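Local atomic coordinates of histidine utilization repressor (Pseudomonas syringae pv. tomato, PDB entry 2PKH), a protein that probably represses the histidine utilization operon by binding its control region until inducer is present, seen here as its C-terminal UTRA domain. Residues S23-A26 with L27-M31; D101-L105 with L106-A110; R120-G124 with R125-T129. One frame throughout, in Å; residues are numbered along the deposited sequence.

Interaction 1 (S23-A26 with L27-M31); sequences SERA and LALDM. With EDO (1,2-ethanediol), chain R.
This contact is the C-terminal end of helix 22-29: L27, A28 and L29 bond back to S23, E24 and R25, and the chain then turns out of the helix at D30 and M31. L27 N donates to S23 O at 3.2 Å, and the same i to i+4 pattern continues with A28 N to E24 O and L29 N to R25 O. D30, with positive phi (66°), is the first residue to leave helical backbone angles. The next amide, M31 N, reaches back to A26 O at 2.8 Å; it arrives in the carbonyl plane on a lone pair, whereas the i to i+4 donors before it are tilted out of theirs.

Selenomethionine M31 turns back over the last turn. Its CG lies between backbone N and carbonyl carbon (chi1 50°), which brings that methylene alongside the backbone at 3.7 Å from R25 O, while the bend at chi3 leaves CE near an ethanediol, probably from the crystallisation liquor, whose O1 donates to L29 O. On the helix itself, CB of L29 rests against the same carbonyl, 3.2 Å from R25 O, and the aliphatic stem of R25 passes L29 with R25 CG 4.4 Å from L29 CD1. The guanidinium of R25 folds back along its own segment, so that NH1 forms a salt bridge of 2.7 Å with OE1 of E24 and one face lies over E24 CB; it also makes a cation-pi contact with F57. Beyond the segments, A28 O accepts a bond from R120.

One amide past the helix, M31 N, and two donors from outside the local backbone, R120 and the ethanediol, thus use carbonyls of the final turn, and the negative end of the helix dipole may be partly offset by the R120 guanidinium.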
ATOM      1  N   SER B  23     -13.577  13.096  26.248  1.00 29.88           N
ATOM      2  CA  SER B  23     -12.833  14.018  25.368  1.00 31.05           C
ATOM      3  C   SER B  23     -12.233  13.329  24.154  1.00 31.52           C
ATOM      4  O   SER B  23     -12.277  13.843  23.023  1.00 31.81           O
ATOM      5  CB  SER B  23     -11.736  14.769  26.155  1.00 32.53           C
ATOM      6  OG  SER B  23     -12.232  15.223  27.430  1.00 35.90           O
ATOM      7  N   GLU B  24     -11.668  12.148  24.391  1.00 32.17           N
ATOM      8  CA  GLU B  24     -10.905  11.414  23.403  1.00 32.50           C
ATOM      9  C   GLU B  24     -11.780  10.977  22.245  1.00 30.17           C
ATOM     10  O   GLU B  24     -11.455  11.204  21.089  1.00 29.98           O
ATOM     11  CB  GLU B  24     -10.348  10.142  24.057  1.00 33.45           C
ATOM     12  CG  GLU B  24      -8.911  10.142  24.344  1.00 38.26           C
ATOM     13  CD  GLU B  24      -8.250   8.767  24.028  1.00 43.35           C
ATOM     14  OE1 GLU B  24      -8.742   8.020  23.114  1.00 44.61           O
ATOM     15  OE2 GLU B  24      -7.209   8.456  24.654  1.00 48.38           O
ATOM     16  N   ARG B  25     -12.856  10.270  22.571  1.00 29.78           N
ATOM     17  CA  ARG B  25     -13.720   9.694  21.559  1.00 27.29           C
ATOM     18  C   ARG B  25     -14.549  10.822  20.953  1.00 27.79           C
ATOM     19  O   ARG B  25     -14.970  10.749  19.786  1.00 30.00           O
ATOM     20  CB  ARG B  25     -14.585   8.579  22.144  1.00 27.46           C
ATOM     21  CG  ARG B  25     -13.989   7.179  21.988  1.00 19.58           C
ATOM     22  CD  ARG B  25     -12.694   7.093  22.667  1.00 17.04           C
ATOM     23  NE  ARG B  25     -12.856   7.018  24.127  1.00 26.34           N
ATOM     24  CZ  ARG B  25     -11.864   6.799  24.999  1.00 27.63           C
ATOM     25  NH1 ARG B  25     -10.607   6.654  24.571  1.00 26.00           N
ATOM     26  NH2 ARG B  25     -12.124   6.729  26.304  1.00 29.48           N
ATOM     27  N   ALA B  26     -14.747  11.902  21.700  1.00 26.97           N
ATOM     28  CA  ALA B  26     -15.482  13.061  21.122  1.00 26.46           C
ATOM     29  C   ALA B  26     -14.752  13.646  19.923  1.00 25.60           C
ATOM     30  O   ALA B  26     -15.378  13.970  18.903  1.00 25.05           O
ATOM     31  CB  ALA B  26     -15.748  14.123  22.172  1.00 26.54           C
ATOM     32  N   LEU B  27     -13.428  13.764  20.022  1.00 24.28           N
ATOM     33  CA  LEU B  27     -12.584  14.277  18.969  1.00 24.14           C
ATOM     34  C   LEU B  27     -12.333  13.217  17.907  1.00 25.21           C
ATOM     35  O   LEU B  27     -12.321  13.522  16.710  1.00 26.58           O
ATOM     36  CB  LEU B  27     -11.215  14.715  19.548  1.00 25.97           C
ATOM     37  CG  LEU B  27     -11.025  15.930  20.463  1.00 26.06           C
ATOM     38  CD1 LEU B  27      -9.624  15.852  21.072  1.00 26.68           C
ATOM     39  CD2 LEU B  27     -11.214  17.205  19.688  1.00 29.68           C
ATOM     40  N   ALA B  28     -12.131  11.959  18.330  1.00 25.90           N
ATOM     41  CA  ALA B  28     -11.892  10.863  17.378  1.00 25.54           C
ATOM     42  C   ALA B  28     -13.127  10.678  16.434  1.00 25.43           C
ATOM     43  O   ALA B  28     -12.947  10.585  15.220  1.00 25.43           O
ATOM     44  CB  ALA B  28     -11.526   9.515  18.136  1.00 24.54           C
ATOM     45  N   LEU B  29     -14.343  10.723  17.008  1.00 23.75           N
ATOM     46  CA  LEU B  29     -15.593  10.350  16.339  1.00 24.69           C
ATOM     47  C   LEU B  29     -16.577  11.519  16.041  1.00 25.91           C
ATOM     48  O   LEU B  29     -17.701  11.301  15.588  1.00 27.23           O
ATOM     49  CB  LEU B  29     -16.290   9.300  17.203  1.00 24.62           C
ATOM     50  CG  LEU B  29     -15.527   7.970  17.409  1.00 24.98           C
ATOM     51  CD1 LEU B  29     -16.301   6.997  18.249  1.00 22.50           C
ATOM     52  CD2 LEU B  29     -15.169   7.375  16.058  1.00 22.02           C
ATOM     53  N   ASP B  30     -16.139  12.725  16.342  1.00 25.65           N
ATOM     54  CA  ASP B  30     -16.792  13.985  15.982  1.00 28.39           C
ATOM     55  C   ASP B  30     -18.061  13.998  16.713  1.00 27.89           C
ATOM     56  O   ASP B  30     -19.136  14.067  16.108  1.00 28.00           O
ATOM     57  CB  ASP B  30     -17.064  14.074  14.446  1.00 28.10           C
ATOM     58  CG  ASP B  30     -15.810  14.357  13.643  1.00 34.26           C
ATOM     59  OD1 ASP B  30     -14.745  14.493  14.282  1.00 40.02           O
ATOM     60  OD2 ASP B  30     -15.883  14.479  12.377  1.00 38.37           O
HETATM   61  N   MSE B  31     -17.986  13.894  18.029  1.00 28.81           N
HETATM   62  CA  MSE B  31     -19.207  13.875  18.803  1.00 29.68           C
HETATM   63  C   MSE B  31     -19.117  14.649  20.116  1.00 27.52           C
HETATM   64  O   MSE B  31     -18.067  15.155  20.439  1.00 27.87           O
HETATM   65  CB  MSE B  31     -19.631  12.425  19.037  1.00 29.34           C
HETATM   66  CG  MSE B  31     -18.608  11.534  19.557  1.00 31.33           C
HETATM   67 SE   MSE B  31     -19.481   9.715  19.626  0.90 39.24          SE
HETATM   68  CE  MSE B  31     -19.620   9.369  17.729  1.00 32.70           C
TER
HETATM   69  C1  EDO R1029     -20.728  11.327  13.595  1.00 30.67           C
HETATM   70  O1  EDO R1029     -19.756  10.366  14.140  1.00 44.16           O
HETATM   71  C2  EDO R1029     -20.401  12.758  14.101  1.00 34.27           C
HETATM   72  O2  EDO R1029     -20.421  13.970  13.241  1.00 33.34           O

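Interaction 2 (D101-L105 with L106-A110); sequences DECKL and LQIDA
C103 and I108 form the close-packed side of a Schellman motif that ends helix 100-106. I108 N donates to C103 O at 3.2 Å in the carbonyl plane, and the chain reverses through Q107, whose phi is positive (50°). With CG1 of I108 set between its backbone N and carbonyl carbon (chi1 48°), this branch lies along the C103 backbone, 3.7 Å from C103 CA and 4.1 Å from C103 CB. The sulfur of C103 faces the outgoing chain, with SG 3.8 Å from A110 CA. L106 N closes the preceding turn on E102 O, and the L106 side chain packs against I53 and P136. E102, also on the side facing the sheet, forms a salt bridge with R132.

The other side is looser and more polar. Q107 N meets K104 O at 3.2 Å from well above the carbonyl plane, 72° out of it, so no lone pair is used. The extended side chain of Q107 and the backbone of L105 share one water, which donates to L105 O at 2.6 Å and accepts from Q107 NE2. On the exposed part of the helix, K104 NZ forms a salt bridge with D101 OD1 at 2.7 Å.

The last carbonyls of the helix are therefore met by the reversing chain and by water, and R139, which binds L106 O and Q107 O, adds a positive charge that probably eases the negative helix end.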
ATOM      1  N   ASP B 101      -0.831  -3.436  33.198  1.00 26.58           N
ATOM      2  CA  ASP B 101      -1.998  -4.314  33.004  1.00 28.05           C
ATOM      3  C   ASP B 101      -2.044  -4.871  31.595  1.00 26.94           C
ATOM      4  O   ASP B 101      -2.488  -6.003  31.389  1.00 26.93           O
ATOM      5  CB  ASP B 101      -3.313  -3.635  33.368  1.00 29.23           C
ATOM      6  CG  ASP B 101      -3.432  -3.357  34.852  1.00 34.65           C
ATOM      7  OD1 ASP B 101      -2.845  -4.087  35.689  1.00 40.64           O
ATOM      8  OD2 ASP B 101      -4.137  -2.375  35.200  1.00 46.69           O
ATOM      9  N   GLU B 102      -1.582  -4.088  30.630  1.00 26.25           N
ATOM     10  CA  GLU B 102      -1.488  -4.544  29.241  1.00 25.08           C
ATOM     11  C   GLU B 102      -0.408  -5.636  29.102  1.00 25.69           C
ATOM     12  O   GLU B 102      -0.576  -6.585  28.323  1.00 24.01           O
ATOM     13  CB  GLU B 102      -1.152  -3.364  28.303  1.00 25.92           C
ATOM     14  CG  GLU B 102      -2.314  -2.431  28.021  1.00 24.54           C
ATOM     15  CD  GLU B 102      -1.891  -1.147  27.390  1.00 30.11           C
ATOM     16  OE1 GLU B 102      -0.719  -0.771  27.445  1.00 25.34           O
ATOM     17  OE2 GLU B 102      -2.739  -0.511  26.777  1.00 34.06           O
ATOM     18  N   CYS B 103       0.721  -5.514  29.824  1.00 25.54           N
ATOM     19  CA  CYS B 103       1.732  -6.608  29.812  1.00 24.18           C
ATOM     20  C   CYS B 103       1.144  -7.908  30.336  1.00 25.73           C
ATOM     21  O   CYS B 103       1.432  -8.974  29.820  1.00 25.17           O
ATOM     22  CB  CYS B 103       2.998  -6.247  30.612  1.00 26.32           C
ATOM     23  SG  CYS B 103       3.887  -4.904  29.907  1.00 25.35           S
ATOM     24  N   LYS B 104       0.320  -7.846  31.377  1.00 25.73           N
ATOM     25  CA  LYS B 104      -0.282  -9.065  31.897  1.00 26.64           C
ATOM     26  C   LYS B 104      -1.226  -9.686  30.847  1.00 26.00           C
ATOM     27  O   LYS B 104      -1.170 -10.886  30.581  1.00 25.75           O
ATOM     28  CB  LYS B 104      -1.048  -8.740  33.216  1.00 26.78           C
ATOM     29  CG  LYS B 104      -0.064  -8.319  34.348  1.00 32.37           C
ATOM     30  CD  LYS B 104      -0.764  -8.039  35.672  1.00 32.13           C
ATOM     31  CE  LYS B 104      -0.032  -6.987  36.518  1.00 43.04           C
ATOM     32  NZ  LYS B 104      -0.851  -5.669  36.598  1.00 47.98           N
ATOM     33  N   LEU B 105      -2.072  -8.869  30.235  1.00 24.51           N
ATOM     34  CA  LEU B 105      -2.992  -9.347  29.189  1.00 24.24           C
ATOM     35  C   LEU B 105      -2.280  -9.963  27.978  1.00 24.34           C
ATOM     36  O   LEU B 105      -2.744 -10.992  27.451  1.00 24.21           O
ATOM     37  CB  LEU B 105      -3.890  -8.220  28.690  1.00 24.01           C
ATOM     38  CG  LEU B 105      -5.083  -7.666  29.483  1.00 28.13           C
ATOM     39  CD1 LEU B 105      -5.954  -6.936  28.496  1.00 27.68           C
ATOM     40  CD2 LEU B 105      -5.844  -8.823  30.179  1.00 31.65           C
ATOM     41  N   LEU B 106      -1.186  -9.339  27.515  1.00 21.66           N
ATOM     42  CA  LEU B 106      -0.399  -9.859  26.377  1.00 21.13           C
ATOM     43  C   LEU B 106       0.633 -10.914  26.751  1.00 21.51           C
ATOM     44  O   LEU B 106       1.300 -11.460  25.873  1.00 21.23           O
ATOM     45  CB  LEU B 106       0.345  -8.707  25.657  1.00 20.96           C
ATOM     46  CG  LEU B 106      -0.484  -7.725  24.801  1.00 19.88           C
ATOM     47  CD1 LEU B 106       0.383  -6.541  24.237  1.00 21.77           C
ATOM     48  CD2 LEU B 106      -1.047  -8.445  23.687  1.00 18.28           C
ATOM     49  N   GLN B 107       0.757 -11.230  28.028  1.00 21.70           N
ATOM     50  CA  GLN B 107       1.773 -12.179  28.471  1.00 23.38           C
ATOM     51  C   GLN B 107       3.144 -11.815  27.893  1.00 21.83           C
ATOM     52  O   GLN B 107       3.778 -12.654  27.233  1.00 19.32           O
ATOM     53  CB  GLN B 107       1.403 -13.614  28.058  1.00 24.04           C
ATOM     54  CG  GLN B 107       0.206 -14.126  28.881  1.00 29.64           C
ATOM     55  CD  GLN B 107      -0.258 -15.478  28.411  1.00 33.68           C
ATOM     56  OE1 GLN B 107       0.451 -16.476  28.514  1.00 35.74           O
ATOM     57  NE2 GLN B 107      -1.434 -15.507  27.844  1.00 34.72           N
ATOM     58  N   ILE B 108       3.623 -10.591  28.177  1.00 21.47           N
ATOM     59  CA  ILE B 108       4.952 -10.122  27.694  1.00 19.83           C
ATOM     60  C   ILE B 108       5.740  -9.508  28.849  1.00 22.19           C
ATOM     61  O   ILE B 108       5.205  -9.208  29.929  1.00 22.00           O
ATOM     62  CB  ILE B 108       4.829  -9.027  26.592  1.00 22.15           C
ATOM     63  CG1 ILE B 108       3.828  -7.948  27.019  1.00 19.31           C
ATOM     64  CG2 ILE B 108       4.305  -9.665  25.330  1.00 21.62           C
ATOM     65  CD1 ILE B 108       3.809  -6.606  26.122  1.00 20.66           C
ATOM     66  N   ASP B 109       7.041  -9.404  28.620  1.00 21.53           N
ATOM     67  CA  ASP B 109       7.971  -8.748  29.515  1.00 22.54           C
ATOM     68  C   ASP B 109       7.571  -7.283  29.633  1.00 21.70           C
ATOM     69  O   ASP B 109       7.073  -6.717  28.682  1.00 21.75           O
ATOM     70  CB  ASP B 109       9.376  -8.938  28.899  1.00 21.28           C
ATOM     71  CG  ASP B 109       9.934 -10.350  29.190  1.00 23.63           C
ATOM     72  OD1 ASP B 109       9.249 -11.112  29.879  1.00 29.28           O
ATOM     73  OD2 ASP B 109      11.047 -10.711  28.775  1.00 32.21           O
ATOM     74  N   ALA B 110       7.801  -6.675  30.784  1.00 21.56           N
ATOM     75  CA  ALA B 110       7.494  -5.243  30.960  1.00 21.09           C
ATOM     76  C   ALA B 110       8.335  -4.408  29.973  1.00 18.25           C
ATOM     77  O   ALA B 110       7.889  -3.427  29.429  1.00 18.08           O
ATOM     78  CB  ALA B 110       7.730  -4.839  32.487  1.00 23.60           C
TER
HETATM   79  O   HOH W   1      -3.561 -13.257  28.465  1.00 39.02           O

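Interaction 3 (R120-G124 with R125-T129); sequences RTWSG and RQPVT
T121 pairs with T129, and S123 with Q126, as antiparallel hydrogen-bonded pairs of a tight hairpin, with a type II' turn from S123 to Q126 and a classic beta bulge in which T121 stands opposite two residues, V128 and T129. T121 O takes V128 N at 2.8 Å in its carbonyl plane and T129 N weakly at 3.4 Å, while T121 N donates to T129 O. At the turn S123 N meets Q126 O at 2.8 Å, almost in line with the C=O bond; the return bond from Q126 N comes from above the carbonyl plane of S123. G124 takes the first inner position of the turn with phi 70°, a value that favours glycine.

T121 and T129 lie side by side, CB of T121 touching CG2 of T129 at 3.7 Å. Nearer the turn, CG2 of V128 presses on S123 CB at 3.4 Å, a tight carbon pair. W122 and P127 form a non-hydrogen-bonded pair whose side chains start out divergent, yet the indole crosses the proline ring obliquely, with W122 NE1 3.8 Å from P127 CG. W122 CZ2 also lies over one face of the R120 guanidinium, which E90 holds by a salt bridge.

The hairpin sits between strand 88-97, bonded through R120 and W122, and strand 49-59, bonded through V128; T121 and T129 pack against helix 76-83, and P127 reaches D30 just past helix 22-29.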
ATOM      1  N   ARG B 120      -8.589   5.227  12.861  1.00 20.71           N
ATOM      2  CA  ARG B 120      -9.991   5.672  12.748  1.00 21.79           C
ATOM      3  C   ARG B 120     -10.469   5.235  11.394  1.00 21.31           C
ATOM      4  O   ARG B 120      -9.676   5.240  10.437  1.00 23.58           O
ATOM      5  CB  ARG B 120     -10.023   7.191  12.766  1.00 22.56           C
ATOM      6  CG  ARG B 120     -10.464   7.752  14.035  1.00 30.45           C
ATOM      7  CD  ARG B 120      -9.819   9.121  14.406  1.00 30.28           C
ATOM      8  NE  ARG B 120      -9.235  10.024  13.376  1.00 30.66           N
ATOM      9  CZ  ARG B 120      -9.743  11.216  13.050  1.00 32.60           C
ATOM     10  NH1 ARG B 120     -10.890  11.652  13.599  1.00 26.16           N
ATOM     11  NH2 ARG B 120      -9.129  11.982  12.158  1.00 33.43           N
ATOM     12  N   THR B 121     -11.750   4.920  11.263  1.00 18.94           N
ATOM     13  CA  THR B 121     -12.281   4.459   9.970  1.00 19.54           C
ATOM     14  C   THR B 121     -13.568   5.255   9.741  1.00 19.86           C
ATOM     15  O   THR B 121     -14.428   5.357  10.677  1.00 17.71           O
ATOM     16  CB  THR B 121     -12.588   2.959  10.016  1.00 19.58           C
ATOM     17  OG1 THR B 121     -11.335   2.276  10.295  1.00 25.05           O
ATOM     18  CG2 THR B 121     -13.269   2.399   8.722  1.00 17.88           C
ATOM     19  N   TRP B 122     -13.725   5.716   8.509  1.00 19.07           N
ATOM     20  CA  TRP B 122     -14.882   6.520   8.114  1.00 21.56           C
ATOM     21  C   TRP B 122     -15.782   5.715   7.202  1.00 22.30           C
ATOM     22  O   TRP B 122     -15.317   4.820   6.488  1.00 18.41           O
ATOM     23  CB  TRP B 122     -14.468   7.753   7.312  1.00 22.30           C
ATOM     24  CG  TRP B 122     -13.876   8.806   8.134  1.00 23.98           C
ATOM     25  CD1 TRP B 122     -14.514   9.924   8.639  1.00 25.31           C
ATOM     26  CD2 TRP B 122     -12.509   8.905   8.536  1.00 25.39           C
ATOM     27  NE1 TRP B 122     -13.615  10.688   9.344  1.00 25.54           N
ATOM     28  CE2 TRP B 122     -12.388  10.066   9.325  1.00 26.29           C
ATOM     29  CE3 TRP B 122     -11.393   8.090   8.359  1.00 25.48           C
ATOM     30  CZ2 TRP B 122     -11.186  10.451   9.900  1.00 29.31           C
ATOM     31  CZ3 TRP B 122     -10.171   8.477   8.951  1.00 25.52           C
ATOM     32  CH2 TRP B 122     -10.077   9.642   9.707  1.00 28.63           C
ATOM     33  N   SER B 123     -17.078   6.051   7.234  1.00 24.41           N
ATOM     34  CA  SER B 123     -18.015   5.614   6.204  1.00 25.67           C
ATOM     35  C   SER B 123     -18.480   6.880   5.563  1.00 27.59           C
ATOM     36  O   SER B 123     -19.349   7.547   6.135  1.00 27.85           O
ATOM     37  CB  SER B 123     -19.239   4.872   6.792  1.00 27.13           C
ATOM     38  OG  SER B 123     -20.157   4.507   5.743  1.00 25.23           O
ATOM     39  N   GLY B 124     -17.921   7.217   4.378  1.00 27.12           N
ATOM     40  CA  GLY B 124     -18.142   8.538   3.765  1.00 27.58           C
ATOM     41  C   GLY B 124     -17.424   9.609   4.576  1.00 28.55           C
ATOM     42  O   GLY B 124     -16.199   9.528   4.816  1.00 28.85           O
ATOM     43  N   ARG B 125     -18.160  10.617   5.047  1.00 28.41           N
ATOM     44  CA  ARG B 125     -17.527  11.599   5.933  1.00 28.28           C
ATOM     45  C   ARG B 125     -17.891  11.330   7.432  1.00 26.09           C
ATOM     46  O   ARG B 125     -17.540  12.142   8.294  1.00 25.83           O
ATOM     47  CB  ARG B 125     -17.925  13.044   5.534  1.00 29.37           C
ATOM     48  CG  ARG B 125     -17.172  13.744   4.357  1.00 30.83           C
ATOM     49  CD  ARG B 125     -17.223  15.358   4.422  1.00 33.42           C
ATOM     50  NE  ARG B 125     -18.479  15.927   3.877  1.00 40.34           N
ATOM     51  CZ  ARG B 125     -19.637  16.011   4.551  1.00 43.23           C
ATOM     52  NH1 ARG B 125     -19.732  15.626   5.844  1.00 40.53           N
ATOM     53  NH2 ARG B 125     -20.728  16.470   3.927  1.00 44.94           N
ATOM     54  N   GLN B 126     -18.620  10.254   7.737  1.00 23.28           N
ATOM     55  CA  GLN B 126     -18.947   9.965   9.142  1.00 23.85           C
ATOM     56  C   GLN B 126     -17.911   9.002   9.740  1.00 24.75           C
ATOM     57  O   GLN B 126     -17.695   7.935   9.183  1.00 23.67           O
ATOM     58  CB  GLN B 126     -20.307   9.300   9.234  1.00 24.15           C
ATOM     59  CG  GLN B 126     -20.857   9.078  10.718  1.00 22.48           C
ATOM     60  CD  GLN B 126     -22.293   8.656  10.711  1.00 25.98           C
ATOM     61  OE1 GLN B 126     -22.711   7.944   9.805  1.00 30.03           O
ATOM     62  NE2 GLN B 126     -23.049   9.021  11.729  1.00 23.85           N
ATOM     63  N   PRO B 127     -17.287   9.360  10.892  1.00 26.07           N
ATOM     64  CA  PRO B 127     -16.397   8.407  11.583  1.00 25.59           C
ATOM     65  C   PRO B 127     -17.252   7.309  12.139  1.00 25.91           C
ATOM     66  O   PRO B 127     -18.355   7.589  12.676  1.00 26.75           O
ATOM     67  CB  PRO B 127     -15.829   9.224  12.745  1.00 24.75           C
ATOM     68  CG  PRO B 127     -15.967  10.641  12.307  1.00 26.11           C
ATOM     69  CD  PRO B 127     -17.331  10.642  11.624  1.00 26.40           C
ATOM     70  N   VAL B 128     -16.829   6.077  11.934  1.00 23.64           N
ATOM     71  CA  VAL B 128     -17.600   4.959  12.390  1.00 23.47           C
ATOM     72  C   VAL B 128     -16.983   4.427  13.677  1.00 23.89           C
ATOM     73  O   VAL B 128     -17.705   4.034  14.629  1.00 20.91           O
ATOM     74  CB  VAL B 128     -17.586   3.816  11.330  1.00 25.29           C
ATOM     75  CG1 VAL B 128     -18.121   2.485  11.925  1.00 26.85           C
ATOM     76  CG2 VAL B 128     -18.393   4.183  10.033  1.00 23.62           C
ATOM     77  N   THR B 129     -15.649   4.357  13.675  1.00 21.41           N
ATOM     78  CA  THR B 129     -14.964   3.663  14.740  1.00 20.76           C
ATOM     79  C   THR B 129     -13.507   4.179  14.901  1.00 21.22           C
ATOM     80  O   THR B 129     -12.928   4.704  13.953  1.00 19.89           O
ATOM     81  CB  THR B 129     -15.009   2.113  14.484  1.00 22.37           C
ATOM     82  OG1 THR B 129     -14.389   1.441  15.578  1.00 23.03           O
ATOM     83  CG2 THR B 129     -14.270   1.745  13.129  1.00 20.24           C
TER

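How the interactions relate
Along the chain the three contacts come in series, with no nesting or crossing, and each closes a local turn. Interaction 1 ends helix 22-29 ahead of strand 36-46; interaction 2 ends helix 100-106 and leads through a loop into strand 113-123; interaction 3 closes the hairpin between that strand and strand 126-136. Interactions 1 and 3 touch, their centres 12 Å apart: the end of helix 22-29 lies against the hairpin, with L29 on P127, which joins the first helix to the central sheet. Interaction 2 stands apart, its centre about 31 Å from that of interaction 3, on the opposite side of the chain's centre.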